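Thioredoxin peroxidase 2 (Plasmodium falciparum, PDB 2C0D) probably reduces hydrogen peroxide and organic hydroperoxides to water and alcohols, as a thioredoxin-dependent 2-Cys peroxiredoxin of the malaria parasite mitochondrion. Local coordinates at residues I96-V101 and V125-K130; L62-N67 and Y102-W107; Y32-Q37 and I46-S51; N142-R147 and N164-G169. All coordinates share one frame; numbering follows the deposited sequence.

In the fold
All four contacts reach one mixed beta sheet. Contact 1 lies between contacts 2 and 3, with centres about 8 Å and 11 Å away. Its strand 91-97 borders strand 58-63 of contact 2, and its strand 123-126 borders strand 35-39 of contact 3. Helix 101-109, which supplies 102-107 of contact 2, links the two strands of contact 1. Contact 4 meets contact 2 where Pro65 packs on Arg147. Contacts 3 and 4 do not touch. The side chain of Cys72, the predicted peroxidatic residue, is about 4 Å from that of Arg147 in contact 4. It is about 6 Å from the Trp107 side chain of contact 2. The side chains of Cys72 and Ser97 are about 11 Å apart.

Contact 1: I96-V101 and V125-K130; sequences ISVDSV and VSDINK
Asp127 packs against Ile96, Ser97 and Val98 just where two parallel strands end. Strands 91-97 and 123-126 belong to a beta-alpha-beta unit, with helix 101-109 between them. Ser97 N donates to Val125 O (3.3 Å), and Asp127 N donates to Ser97 O (2.8 Å). Beyond these bonds both chains leave the strand, and 127-130 forms a type I turn.

The Asp127 side chain can be followed outward. CB lies 3.4 Å from Ser97 O and also touches Ile96 CG2, at 3.9 Å. CG stands anti to the backbone N (chi1 -179°), which carries the carboxylate on past the strand end. There Asp127 OD2 passes Val98 CG1 at 4.1 Å and accepts from Ser133 N. OD1 accepts from Ile132 N. Val98 CA approaches the backbone O of Asp127 at 3.4 Å in a CA-H...O contact.

On the face of the sheet that carries them, Ile96 and Val125 lie side by side, with Ile96 CG1 4.0 Å from Val125 CB. Ser126 has two deposited conformers. In the one described here OG donates to Asp99 O at 2.7 Å.

Both carboxylate oxygens of Asp127 thus meet backbone N-H groups at the start of helix 131-135. The helix end would probably stabilise the negative charge, and the two bonds join helix 131-135 to the strand end.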
loop_
_atom_site.group_PDB
_atom_site.type_symbol
_atom_site.label_atom_id
_atom_site.label_comp_id
_atom_site.label_asym_id
_atom_site.label_seq_id
_atom_site.Cartn_x
_atom_site.Cartn_y
_atom_site.Cartn_z
ATOM N N ILE B 96 -12.038 -8.187 7.535
ATOM C CA ILE B 96 -13.252 -8.105 6.713
ATOM C C ILE B 96 -13.188 -9.105 5.540
ATOM O O ILE B 96 -12.200 -9.123 4.815
ATOM C CB ILE B 96 -13.451 -6.698 6.122
ATOM C CG1 ILE B 96 -13.457 -5.629 7.228
ATOM C CG2 ILE B 96 -14.761 -6.661 5.310
ATOM C CD1 ILE B 96 -13.367 -4.194 6.731
ATOM N N SER B 97 -14.219 -9.930 5.355
ATOM C CA SER B 97 -14.315 -10.778 4.131
ATOM C C SER B 97 -15.780 -10.811 3.692
ATOM O O SER B 97 -16.670 -10.445 4.476
ATOM C CB SER B 97 -13.779 -12.204 4.322
ATOM O OG SER B 97 -14.700 -13.012 5.087
ATOM N N VAL B 98 -16.030 -11.303 2.482
ATOM C CA VAL B 98 -17.427 -11.376 1.965
ATOM C C VAL B 98 -18.279 -12.514 2.595
ATOM O O VAL B 98 -19.483 -12.639 2.320
ATOM C CB VAL B 98 -17.470 -11.412 0.417
ATOM C CG1 VAL B 98 -16.737 -10.178 -0.137
ATOM C CG2 VAL B 98 -16.863 -12.641 -0.101
ATOM N N ASP B 99 -17.686 -13.258 3.500
ATOM C CA ASP B 99 -18.281 -14.512 3.966
ATOM C C ASP B 99 -19.152 -14.294 5.193
ATOM O O ASP B 99 -19.048 -13.248 5.839
ATOM C CB ASP B 99 -17.167 -15.493 4.284
ATOM C CG ASP B 99 -16.233 -15.740 3.086
ATOM O OD1 ASP B 99 -16.337 -16.823 2.467
ATOM O OD2 ASP B 99 -15.369 -14.883 2.795
ATOM N N SER B 100 -19.993 -15.278 5.536
ATOM C CA SER B 100 -21.006 -15.063 6.583
ATOM C C SER B 100 -20.443 -15.147 8.009
ATOM O O SER B 100 -19.309 -15.635 8.225
ATOM C CB SER B 100 -22.089 -16.150 6.440
ATOM O OG SER B 100 -21.515 -17.432 6.707
ATOM N N VAL B 101 -21.256 -14.726 8.986
ATOM C CA VAL B 101 -20.851 -14.830 10.399
ATOM C C VAL B 101 -20.588 -16.301 10.749
ATOM O O VAL B 101 -19.612 -16.592 11.425
ATOM C CB VAL B 101 -21.880 -14.179 11.338
ATOM C CG1 VAL B 101 -21.472 -14.360 12.793
ATOM C CG2 VAL B 101 -21.965 -12.665 10.999
ATOM N N VAL B 125 -15.608 -9.048 10.408
ATOM C CA VAL B 125 -16.803 -8.417 9.865
ATOM C C VAL B 125 -17.239 -9.157 8.624
ATOM O O VAL B 125 -16.431 -9.473 7.737
ATOM C CB VAL B 125 -16.481 -6.971 9.422
ATOM C CG1 VAL B 125 -17.738 -6.275 8.831
ATOM C CG2 VAL B 125 -15.965 -6.206 10.613
ATOM N N SER B 126 -18.555 -9.365 8.534
ATOM C CA SER B 126 -19.133 -10.031 7.365
ATOM C C SER B 126 -19.659 -9.052 6.312
ATOM O O SER B 126 -20.743 -8.435 6.486
ATOM C CB SER B 126 -20.235 -10.980 7.826
ATOM O OG SER B 126 -19.640 -12.171 8.287
ATOM N N ASP B 127 -18.911 -8.920 5.211
ATOM C CA ASP B 127 -19.305 -8.037 4.081
ATOM C C ASP B 127 -20.232 -8.823 3.107
ATOM O O ASP B 127 -19.914 -9.023 1.932
ATOM C CB ASP B 127 -18.050 -7.521 3.355
ATOM C CG ASP B 127 -18.371 -6.570 2.195
ATOM O OD1 ASP B 127 -19.456 -5.930 2.192
ATOM O OD2 ASP B 127 -17.478 -6.399 1.327
ATOM N N ILE B 128 -21.388 -9.271 3.628
ATOM C CA ILE B 128 -22.165 -10.262 2.880
ATOM C C ILE B 128 -22.838 -9.679 1.662
ATOM O O ILE B 128 -23.113 -10.436 0.723
ATOM C CB ILE B 128 -23.219 -11.032 3.694
ATOM C CG1 ILE B 128 -24.107 -10.043 4.453
ATOM C CG2 ILE B 128 -22.561 -12.236 4.459
ATOM C CD1 ILE B 128 -25.376 -10.723 4.894
ATOM N N ASN B 129 -23.006 -8.349 1.615
ATOM C CA ASN B 129 -23.570 -7.734 0.399
ATOM C C ASN B 129 -22.497 -7.157 -0.564
ATOM O O ASN B 129 -22.843 -6.595 -1.613
ATOM C CB ASN B 129 -24.564 -6.635 0.779
ATOM C CG ASN B 129 -25.727 -7.160 1.598
ATOM O OD1 ASN B 129 -26.170 -8.304 1.429
ATOM N ND2 ASN B 129 -26.229 -6.312 2.523
ATOM N N LYS B 130 -21.227 -7.299 -0.174
ATOM C CA LYS B 130 -20.025 -6.913 -0.963
ATOM C C LYS B 130 -19.788 -5.422 -1.111
ATOM O O LYS B 130 -18.799 -5.038 -1.754
ATOM C CB LYS B 130 -19.985 -7.584 -2.361
ATOM C CG LYS B 130 -20.224 -9.110 -2.284
ATOM C CD LYS B 130 -20.049 -9.750 -3.634
ATOM C CE LYS B 130 -20.388 -11.234 -3.565
ATOM N NZ LYS B 130 -21.880 -11.372 -3.717
#

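Contact 2: L62-N67 and Y102-W107; sequences LFYPLN and YSHLAW
Tyr64 OH points at the His104 ring and comes within 3.2 Å of CE1. No hydrogen bond crosses between 62-67 and 102-107. Tyr64 follows Leu62 and Phe63 of strand 58-63, His104 and Trp107 leave helix 101-109, and the side chains meet between them.

The Tyr64 and Trp107 side chains run antiparallel past one another as an oblique aromatic pair. Tyr64 CE1 is 3.5 Å from Trp107 CZ3, and the two ring planes are inclined at 41°. Leu66 divides its branches between the two helix residues. Its CD2 sits over one face of the Trp107 six-membered ring, 3.5 Å from the centroid, as a CH-pi contact. CD1 reaches His104 CE1 at 4.0 Å. With CG of Leu66 anti to the carbonyl carbon (chi1 -72°), the branch is directed at the helix.

His104 NE2 makes a weak hydrogen bond to Val125 O, and Trp107 NE1 makes a weak one to Gly115 O. Trp107 also packs on Ile76 of helix 73-81, close to the predicted active-site Cys72.

The cohesion here is therefore apolar and aromatic. His104 ND1 is buried without a partner in the model, so this polar atom appears to pay a desolvation cost.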
loop_
_atom_site.group_PDB
_atom_site.type_symbol
_atom_site.label_atom_id
_atom_site.label_comp_id
_atom_site.label_asym_id
_atom_site.label_seq_id
_atom_site.Cartn_x
_atom_site.Cartn_y
_atom_site.Cartn_z
ATOM N N LEU B 62 -8.554 -4.928 7.614
ATOM C CA LEU B 62 -7.755 -5.969 7.013
ATOM C C LEU B 62 -8.687 -6.850 6.176
ATOM O O LEU B 62 -9.423 -7.681 6.739
ATOM C CB LEU B 62 -7.087 -6.791 8.136
ATOM C CG LEU B 62 -6.133 -7.928 7.773
ATOM C CD1 LEU B 62 -4.800 -7.405 7.254
ATOM C CD2 LEU B 62 -5.903 -8.808 9.012
ATOM N N PHE B 63 -8.669 -6.675 4.854
ATOM C CA PHE B 63 -9.535 -7.478 3.966
ATOM C C PHE B 63 -8.810 -8.751 3.527
ATOM O O PHE B 63 -7.570 -8.767 3.342
ATOM C CB PHE B 63 -9.844 -6.692 2.689
ATOM C CG PHE B 63 -10.779 -5.526 2.897
ATOM C CD1 PHE B 63 -12.160 -5.679 2.673
ATOM C CD2 PHE B 63 -10.277 -4.282 3.263
ATOM C CE1 PHE B 63 -13.025 -4.600 2.826
ATOM C CE2 PHE B 63 -11.131 -3.184 3.405
ATOM C CZ PHE B 63 -12.506 -3.336 3.170
ATOM N N TYR B 64 -9.567 -9.831 3.339
ATOM C CA TYR B 64 -8.915 -11.093 2.892
ATOM C C TYR B 64 -9.958 -11.999 2.256
ATOM O O TYR B 64 -11.179 -11.804 2.487
ATOM C CB TYR B 64 -8.221 -11.822 4.066
ATOM C CG TYR B 64 -9.184 -12.035 5.201
ATOM C CD1 TYR B 64 -10.076 -13.142 5.220
ATOM C CD2 TYR B 64 -9.263 -11.088 6.231
ATOM C CE1 TYR B 64 -11.012 -13.286 6.250
ATOM C CE2 TYR B 64 -10.200 -11.225 7.258
ATOM C CZ TYR B 64 -11.062 -12.301 7.256
ATOM O OH TYR B 64 -11.965 -12.359 8.308
ATOM N N PRO B 65 -9.497 -12.944 1.416
ATOM C CA PRO B 65 -10.319 -14.003 0.817
ATOM C C PRO B 65 -10.361 -15.267 1.698
ATOM O O PRO B 65 -9.395 -15.558 2.419
ATOM C CB PRO B 65 -9.551 -14.304 -0.495
ATOM C CG PRO B 65 -8.105 -14.185 -0.079
ATOM C CD PRO B 65 -8.122 -12.934 0.855
ATOM N N LEU B 66 -11.495 -15.979 1.646
ATOM C CA LEU B 66 -11.631 -17.279 2.303
ATOM C C LEU B 66 -11.759 -18.468 1.330
ATOM O O LEU B 66 -11.930 -19.595 1.781
ATOM C CB LEU B 66 -12.827 -17.290 3.258
ATOM C CG LEU B 66 -12.685 -16.485 4.552
ATOM C CD1 LEU B 66 -13.882 -16.771 5.506
ATOM C CD2 LEU B 66 -11.380 -16.734 5.273
ATOM N N ASN B 67 -11.608 -18.241 0.032
ATOM C CA ASN B 67 -11.638 -19.389 -0.899
ATOM C C ASN B 67 -10.413 -20.279 -0.662
ATOM O O ASN B 67 -9.371 -19.800 -0.193
ATOM C CB ASN B 67 -11.758 -18.948 -2.346
ATOM C CG ASN B 67 -10.748 -17.911 -2.706
ATOM O OD1 ASN B 67 -9.593 -18.234 -2.953
ATOM N ND2 ASN B 67 -11.176 -16.646 -2.753
ATOM N N TYR B 102 -21.426 -17.212 10.227
ATOM C CA TYR B 102 -21.211 -18.655 10.463
ATOM C C TYR B 102 -19.820 -19.062 9.952
ATOM O O TYR B 102 -19.070 -19.733 10.647
ATOM C CB TYR B 102 -22.255 -19.510 9.719
ATOM C CG TYR B 102 -21.987 -20.953 9.955
ATOM C CD1 TYR B 102 -22.534 -21.582 11.093
ATOM C CD2 TYR B 102 -21.184 -21.687 9.090
ATOM C CE1 TYR B 102 -22.290 -22.939 11.347
ATOM C CE2 TYR B 102 -20.920 -23.053 9.330
ATOM C CZ TYR B 102 -21.468 -23.645 10.473
ATOM O OH TYR B 102 -21.214 -24.971 10.731
ATOM N N SER B 103 -19.478 -18.632 8.735
ATOM C CA SER B 103 -18.177 -18.990 8.140
ATOM C C SER B 103 -16.998 -18.516 9.038
ATOM O O SER B 103 -16.028 -19.256 9.222
ATOM C CB SER B 103 -18.043 -18.381 6.725
ATOM O OG SER B 103 -18.914 -19.089 5.808
ATOM N N HIS B 104 -17.083 -17.289 9.558
ATOM C CA HIS B 104 -16.036 -16.789 10.487
ATOM C C HIS B 104 -15.954 -17.589 11.781
ATOM O O HIS B 104 -14.866 -17.921 12.226
ATOM C CB HIS B 104 -16.269 -15.332 10.805
ATOM C CG HIS B 104 -15.967 -14.426 9.641
ATOM N ND1 HIS B 104 -14.930 -14.662 8.755
ATOM C CD2 HIS B 104 -16.541 -13.271 9.245
ATOM C CE1 HIS B 104 -14.888 -13.686 7.859
ATOM N NE2 HIS B 104 -15.852 -12.829 8.138
ATOM N N LEU B 105 -17.112 -17.893 12.360
ATOM C CA LEU B 105 -17.135 -18.683 13.593
ATOM C C LEU B 105 -16.471 -20.055 13.330
ATOM O O LEU B 105 -15.678 -20.525 14.131
ATOM C CB LEU B 105 -18.571 -18.860 14.099
ATOM C CG LEU B 105 -18.658 -19.740 15.364
ATOM C CD1 LEU B 105 -17.794 -19.137 16.506
ATOM C CD2 LEU B 105 -20.166 -19.875 15.693
ATOM N N ALA B 106 -16.831 -20.701 12.222
ATOM C CA ALA B 106 -16.235 -21.998 11.847
ATOM C C ALA B 106 -14.704 -21.901 11.707
ATOM O O ALA B 106 -13.970 -22.801 12.136
ATOM C CB ALA B 106 -16.848 -22.484 10.556
ATOM N N TRP B 107 -14.222 -20.784 11.156
ATOM C CA TRP B 107 -12.767 -20.591 10.976
ATOM C C TRP B 107 -12.074 -20.434 12.343
ATOM O O TRP B 107 -10.955 -20.970 12.569
ATOM C CB TRP B 107 -12.524 -19.358 10.108
ATOM C CG TRP B 107 -11.197 -19.372 9.380
ATOM C CD1 TRP B 107 -10.435 -20.457 9.017
ATOM C CD2 TRP B 107 -10.553 -18.223 8.843
ATOM N NE1 TRP B 107 -9.326 -20.028 8.289
ATOM C CE2 TRP B 107 -9.383 -18.664 8.178
ATOM C CE3 TRP B 107 -10.842 -16.859 8.880
ATOM C CZ2 TRP B 107 -8.490 -17.772 7.552
ATOM C CZ3 TRP B 107 -9.917 -15.947 8.253
ATOM C CH2 TRP B 107 -8.782 -16.438 7.603
#

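Contact 3: Y32-Q37 and I46-S51; sequences YNFTAQ and INVDLS
A beta hairpin joins these segments: strand 35-39 runs antiparallel to strand 45-49, at the edge of the peroxiredoxin sheet. Ala36 and Val48 form its hydrogen-bonded pair. Val48 N donates to Ala36 O over 2.8 Å, almost straight at 172°, and Ala36 N returns a bond to Val48 O. Thr35 with Asp49 and Gln37 with Asn47 are the non-hydrogen-bonded pairs on either side. A further backbone bond follows: Leu50 N donates to Phe34 O at 3.3 Å.

The Phe34 ring lies on the side of the hairpin that carries Ala36 and Val48. Its CG stands between the backbone N and the carbonyl carbon (chi1 56°), which brings the ring against Val48 and Leu50. Phe34 CE1 touches Val48 CG1 at 4.0 Å, and the two side chains lie side by side. Leu50 CB lies over one face of the ring, toward the rim. Leu50 CD1 and CD2 both meet Phe34 CE2, while CD2 also lies 3.4 Å from Tyr32 O. Ile132 of helix 131-135 packs on Phe34 and Ala36.

At the Asp49 end, Asp49 OD1 takes two bonds from Ser51. The backbone N of Ser51 donates in an Asx turn, and Ser51 OG donates to Asp49 OD1 at 2.9 Å. Both reach OD1 from the same face of the carboxylate. Asn33 OD1 adds a weak bond from Ser51 N.

Toward the hairpin loop, a water bridges Gln37 and Asn47: it accepts from Gln37 NE2 at 3.0 Å and donates to Asn47 OD1 at 2.7 Å.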
loop_
_atom_site.group_PDB
_atom_site.type_symbol
_atom_site.label_atom_id
_atom_site.label_comp_id
_atom_site.label_asym_id
_atom_site.label_seq_id
_atom_site.Cartn_x
_atom_site.Cartn_y
_atom_site.Cartn_z
ATOM N N TYR B 32 -15.391 5.156 3.667
ATOM C CA TYR B 32 -16.733 4.618 3.539
ATOM C C TYR B 32 -17.204 4.073 4.873
ATOM O O TYR B 32 -16.595 3.150 5.445
ATOM C CB TYR B 32 -16.736 3.516 2.468
ATOM C CG TYR B 32 -18.070 2.776 2.360
ATOM C CD1 TYR B 32 -19.220 3.424 1.860
ATOM C CD2 TYR B 32 -18.174 1.440 2.731
ATOM C CE1 TYR B 32 -20.448 2.749 1.745
ATOM C CE2 TYR B 32 -19.424 0.746 2.601
ATOM C CZ TYR B 32 -20.540 1.423 2.118
ATOM O OH TYR B 32 -21.775 0.774 1.979
ATOM N N ASN B 33 -18.311 4.642 5.361
ATOM C CA ASN B 33 -18.843 4.318 6.665
ATOM C C ASN B 33 -19.830 3.157 6.569
ATOM O O ASN B 33 -21.011 3.358 6.378
ATOM C CB ASN B 33 -19.566 5.564 7.219
ATOM C CG ASN B 33 -20.087 5.384 8.623
ATOM O OD1 ASN B 33 -19.709 4.452 9.363
ATOM N ND2 ASN B 33 -20.988 6.316 9.025
ATOM N N PHE B 34 -19.348 1.945 6.756
ATOM C CA PHE B 34 -20.221 0.783 6.603
ATOM C C PHE B 34 -20.947 0.441 7.880
ATOM O O PHE B 34 -20.560 0.870 8.967
ATOM C CB PHE B 34 -19.411 -0.414 6.136
ATOM C CG PHE B 34 -18.248 -0.757 7.024
ATOM C CD1 PHE B 34 -18.413 -1.615 8.116
ATOM C CD2 PHE B 34 -16.979 -0.259 6.747
ATOM C CE1 PHE B 34 -17.328 -1.947 8.912
ATOM C CE2 PHE B 34 -15.900 -0.590 7.528
ATOM C CZ PHE B 34 -16.072 -1.444 8.616
ATOM N N THR B 35 -22.017 -0.343 7.728
ATOM C CA THR B 35 -22.665 -1.013 8.849
ATOM C C THR B 35 -22.810 -2.487 8.433
ATOM O O THR B 35 -23.284 -2.812 7.314
ATOM C CB THR B 35 -24.040 -0.404 9.247
ATOM O OG1 THR B 35 -23.880 0.972 9.635
ATOM C CG2 THR B 35 -24.616 -1.142 10.446
ATOM N N ALA B 36 -22.344 -3.384 9.294
ATOM C CA ALA B 36 -22.345 -4.806 8.935
ATOM C C ALA B 36 -22.360 -5.581 10.233
ATOM O O ALA B 36 -22.007 -5.045 11.279
ATOM C CB ALA B 36 -21.083 -5.180 8.120
ATOM N N GLN B 37 -22.745 -6.840 10.167
ATOM C CA GLN B 37 -22.605 -7.692 11.353
ATOM C C GLN B 37 -21.174 -8.130 11.503
ATOM O O GLN B 37 -20.464 -8.362 10.504
ATOM C CB GLN B 37 -23.494 -8.940 11.244
ATOM C CG GLN B 37 -24.975 -8.625 11.227
ATOM C CD GLN B 37 -25.789 -9.878 11.376
ATOM O OE1 GLN B 37 -25.596 -10.832 10.617
ATOM N NE2 GLN B 37 -26.668 -9.916 12.383
ATOM N N ILE B 46 -22.314 -8.673 16.714
ATOM C CA ILE B 46 -22.506 -7.255 16.967
ATOM C C ILE B 46 -22.733 -6.480 15.673
ATOM O O ILE B 46 -22.423 -6.942 14.566
ATOM C CB ILE B 46 -21.290 -6.642 17.728
ATOM C CG1 ILE B 46 -19.947 -6.912 16.976
ATOM C CG2 ILE B 46 -21.227 -7.207 19.179
ATOM C CD1 ILE B 46 -18.753 -5.976 17.356
ATOM N N ASN B 47 -23.306 -5.292 15.809
ATOM C CA ASN B 47 -23.355 -4.406 14.661
ATOM C C ASN B 47 -22.112 -3.539 14.657
ATOM O O ASN B 47 -21.872 -2.799 15.624
ATOM C CB ASN B 47 -24.617 -3.538 14.704
ATOM C CG ASN B 47 -25.892 -4.347 14.493
ATOM O OD1 ASN B 47 -25.931 -5.278 13.683
ATOM N ND2 ASN B 47 -26.941 -4.005 15.245
ATOM N N VAL B 48 -21.335 -3.608 13.578
ATOM C CA VAL B 48 -20.084 -2.866 13.482
ATOM C C VAL B 48 -20.325 -1.678 12.587
ATOM O O VAL B 48 -20.695 -1.827 11.433
ATOM C CB VAL B 48 -18.947 -3.726 12.848
ATOM C CG1 VAL B 48 -17.649 -2.916 12.752
ATOM C CG2 VAL B 48 -18.751 -5.006 13.686
ATOM N N ASP B 49 -20.095 -0.500 13.148
ATOM C CA ASP B 49 -20.380 0.767 12.502
ATOM C C ASP B 49 -19.077 1.547 12.528
ATOM O O ASP B 49 -18.604 1.884 13.609
ATOM C CB ASP B 49 -21.432 1.493 13.360
ATOM C CG ASP B 49 -21.777 2.875 12.852
ATOM O OD1 ASP B 49 -21.314 3.246 11.743
ATOM O OD2 ASP B 49 -22.520 3.597 13.586
ATOM N N LEU B 50 -18.510 1.845 11.360
ATOM C CA LEU B 50 -17.191 2.493 11.323
ATOM C C LEU B 50 -17.251 3.827 12.051
ATOM O O LEU B 50 -16.309 4.207 12.758
ATOM C CB LEU B 50 -16.682 2.690 9.897
ATOM C CG LEU B 50 -15.174 2.930 9.776
ATOM C CD1 LEU B 50 -14.426 1.716 10.398
ATOM C CD2 LEU B 50 -14.774 3.135 8.308
ATOM N N SER B 51 -18.377 4.524 11.912
ATOM C CA SER B 51 -18.471 5.869 12.465
ATOM C C SER B 51 -18.426 5.880 13.977
ATOM O O SER B 51 -18.110 6.912 14.569
ATOM C CB SER B 51 -19.691 6.639 11.949
ATOM O OG SER B 51 -20.880 6.054 12.412
HETATM O O HOH W 1 -26.587 -7.781 14.470
#

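Contact 4: N142-R147 and N164-G169; sequences NSFALR and NDLPIG
Asn164 N donates to Arg147 O at 2.9 Å near the end of strand 158-164, in the active-site region of the peroxiredoxin fold. In the sheet this strand is the antiparallel neighbour of strand 144-152. A water adds a second link, accepting from Arg147 N and donating to Asn164 O (2.6 Å). Beyond Asn164 the chain makes a type I turn from Asp165 to Ile168.

The Arg147 side chain lies beside Cys72, the predicted peroxidatic cysteine. That position is consistent with the arginine found next to this cysteine across the family. Arg147 bends at its third torsion (chi3 -48°), which turns the guanidinium side-on to Leu166 O. Arg147 NE and NH2 both donate to Leu166 O, each at 2.9 Å. The oxygen lies in the guanidinium plane. NH2 arrives nearly along the carbonyl direction, whereas NE comes from above the carbonyl plane. Outside the segments, NH2 also donates to Phe70 O and NH1 forms a salt bridge with Glu75. These bonds should restrict rotation of the guanidinium.

The Leu166 side chain reaches Phe144 and Leu146, earlier on the strand that carries Arg147. Its CD2 meets the edge of the Phe144 ring at CE1, 3.8 Å away and in the ring plane. The same methyl touches Leu146 CD2 at 3.9 Å, and these two leucines cross at about a right angle.

The turn also faces the second subunit, where Asp165 forms a salt bridge with Arg159 of that chain. From the residue just before the turn, Asn164 ND2 donates to Ile168 O at 3.0 Å, nearly straight at 177°.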
loop_
_atom_site.group_PDB
_atom_site.type_symbol
_atom_site.label_atom_id
_atom_site.label_comp_id
_atom_site.label_asym_id
_atom_site.label_seq_id
_atom_site.Cartn_x
_atom_site.Cartn_y
_atom_site.Cartn_z
ATOM N N ASN B 142 -16.806 -9.332 -8.480
ATOM C CA ASN B 142 -18.088 -9.482 -7.766
ATOM C C ASN B 142 -18.154 -10.746 -6.921
ATOM O O ASN B 142 -19.237 -11.364 -6.772
ATOM C CB ASN B 142 -19.272 -9.485 -8.745
ATOM C CG ASN B 142 -20.572 -9.210 -8.041
ATOM O OD1 ASN B 142 -20.634 -8.322 -7.188
ATOM N ND2 ASN B 142 -21.598 -10.030 -8.312
ATOM N N SER B 143 -16.998 -11.123 -6.359
ATOM C CA SER B 143 -16.829 -12.422 -5.757
ATOM C C SER B 143 -16.204 -12.420 -4.347
ATOM O O SER B 143 -16.810 -12.955 -3.403
ATOM C CB SER B 143 -16.049 -13.350 -6.696
ATOM O OG SER B 143 -16.045 -14.654 -6.136
ATOM N N PHE B 144 -14.998 -11.858 -4.200
ATOM C CA PHE B 144 -14.332 -11.881 -2.906
ATOM C C PHE B 144 -13.386 -10.715 -2.763
ATOM O O PHE B 144 -13.075 -10.058 -3.734
ATOM C CB PHE B 144 -13.581 -13.196 -2.674
ATOM C CG PHE B 144 -12.505 -13.495 -3.681
ATOM C CD1 PHE B 144 -11.236 -12.940 -3.534
ATOM C CD2 PHE B 144 -12.744 -14.351 -4.764
ATOM C CE1 PHE B 144 -10.206 -13.242 -4.443
ATOM C CE2 PHE B 144 -11.726 -14.666 -5.676
ATOM C CZ PHE B 144 -10.457 -14.094 -5.526
ATOM N N ALA B 145 -12.957 -10.475 -1.549
ATOM C CA ALA B 145 -12.048 -9.370 -1.274
ATOM C C ALA B 145 -10.581 -9.718 -1.530
ATOM O O ALA B 145 -10.062 -10.793 -1.136
ATOM C CB ALA B 145 -12.228 -8.874 0.164
ATOM N N LEU B 146 -9.881 -8.763 -2.122
ATOM C CA LEU B 146 -8.434 -8.867 -2.328
ATOM C C LEU B 146 -7.731 -8.570 -1.012
ATOM O O LEU B 146 -8.368 -8.170 -0.014
ATOM C CB LEU B 146 -7.985 -7.846 -3.401
ATOM C CG LEU B 146 -8.598 -8.131 -4.801
ATOM C CD1 LEU B 146 -8.267 -6.996 -5.740
ATOM C CD2 LEU B 146 -7.988 -9.415 -5.335
ATOM N N ARG B 147 -6.407 -8.749 -1.010
ATOM C CA ARG B 147 -5.612 -8.633 0.209
ATOM C C ARG B 147 -5.320 -7.161 0.469
ATOM O O ARG B 147 -4.181 -6.678 0.247
ATOM C CB ARG B 147 -4.321 -9.465 0.031
ATOM C CG ARG B 147 -3.849 -9.958 1.381
ATOM C CD ARG B 147 -3.050 -11.241 1.487
ATOM N NE ARG B 147 -3.513 -12.436 0.805
ATOM C CZ ARG B 147 -4.295 -13.392 1.332
ATOM N NH1 ARG B 147 -4.841 -13.280 2.537
ATOM N NH2 ARG B 147 -4.602 -14.434 0.592
ATOM N N ASN B 164 -1.924 -5.987 -1.379
ATOM C CA ASN B 164 -0.856 -6.975 -1.617
ATOM C C ASN B 164 -1.252 -7.915 -2.737
ATOM O O ASN B 164 -2.431 -8.117 -3.000
ATOM C CB ASN B 164 -0.662 -7.818 -0.360
ATOM C CG ASN B 164 0.619 -7.526 0.362
ATOM O OD1 ASN B 164 1.111 -6.403 0.361
ATOM N ND2 ASN B 164 1.165 -8.549 1.028
ATOM N N ASP B 165 -0.257 -8.519 -3.386
ATOM C CA ASP B 165 -0.486 -9.624 -4.291
ATOM C C ASP B 165 -1.336 -10.688 -3.549
ATOM O O ASP B 165 -1.064 -10.992 -2.403
ATOM C CB ASP B 165 0.894 -10.188 -4.636
ATOM C CG ASP B 165 0.914 -11.014 -5.890
ATOM O OD1 ASP B 165 0.051 -10.826 -6.783
ATOM O OD2 ASP B 165 1.847 -11.853 -5.971
ATOM N N LEU B 166 -2.348 -11.253 -4.211
ATOM C CA LEU B 166 -3.220 -12.206 -3.549
ATOM C C LEU B 166 -2.536 -13.372 -2.807
ATOM O O LEU B 166 -2.978 -13.731 -1.718
ATOM C CB LEU B 166 -4.256 -12.731 -4.546
ATOM C CG LEU B 166 -5.672 -13.080 -4.121
ATOM C CD1 LEU B 166 -6.218 -12.245 -2.956
ATOM C CD2 LEU B 166 -6.567 -13.002 -5.373
ATOM N N PRO B 167 -1.486 -13.988 -3.386
ATOM C CA PRO B 167 -0.767 -15.050 -2.643
ATOM C C PRO B 167 0.116 -14.637 -1.461
ATOM O O PRO B 167 0.633 -15.509 -0.754
ATOM C CB PRO B 167 0.117 -15.710 -3.717
ATOM C CG PRO B 167 -0.220 -15.086 -4.991
ATOM C CD PRO B 167 -0.990 -13.838 -4.765
ATOM N N ILE B 168 0.262 -13.338 -1.200
ATOM C CA ILE B 168 1.259 -12.905 -0.217
ATOM C C ILE B 168 0.618 -12.320 1.033
ATOM O O ILE B 168 -0.052 -11.285 0.949
ATOM C CB ILE B 168 2.215 -11.852 -0.857
ATOM C CG1 ILE B 168 2.796 -12.401 -2.166
ATOM C CG2 ILE B 168 3.312 -11.412 0.148
ATOM C CD1 ILE B 168 3.765 -11.480 -2.904
ATOM N N GLY B 169 0.859 -12.959 2.190
ATOM C CA GLY B 169 0.358 -12.489 3.483
ATOM C C GLY B 169 0.983 -11.167 3.950
ATOM O O GLY B 169 2.064 -10.771 3.479
HETATM O O HOH W 2 -4.855 -8.966 -3.511
#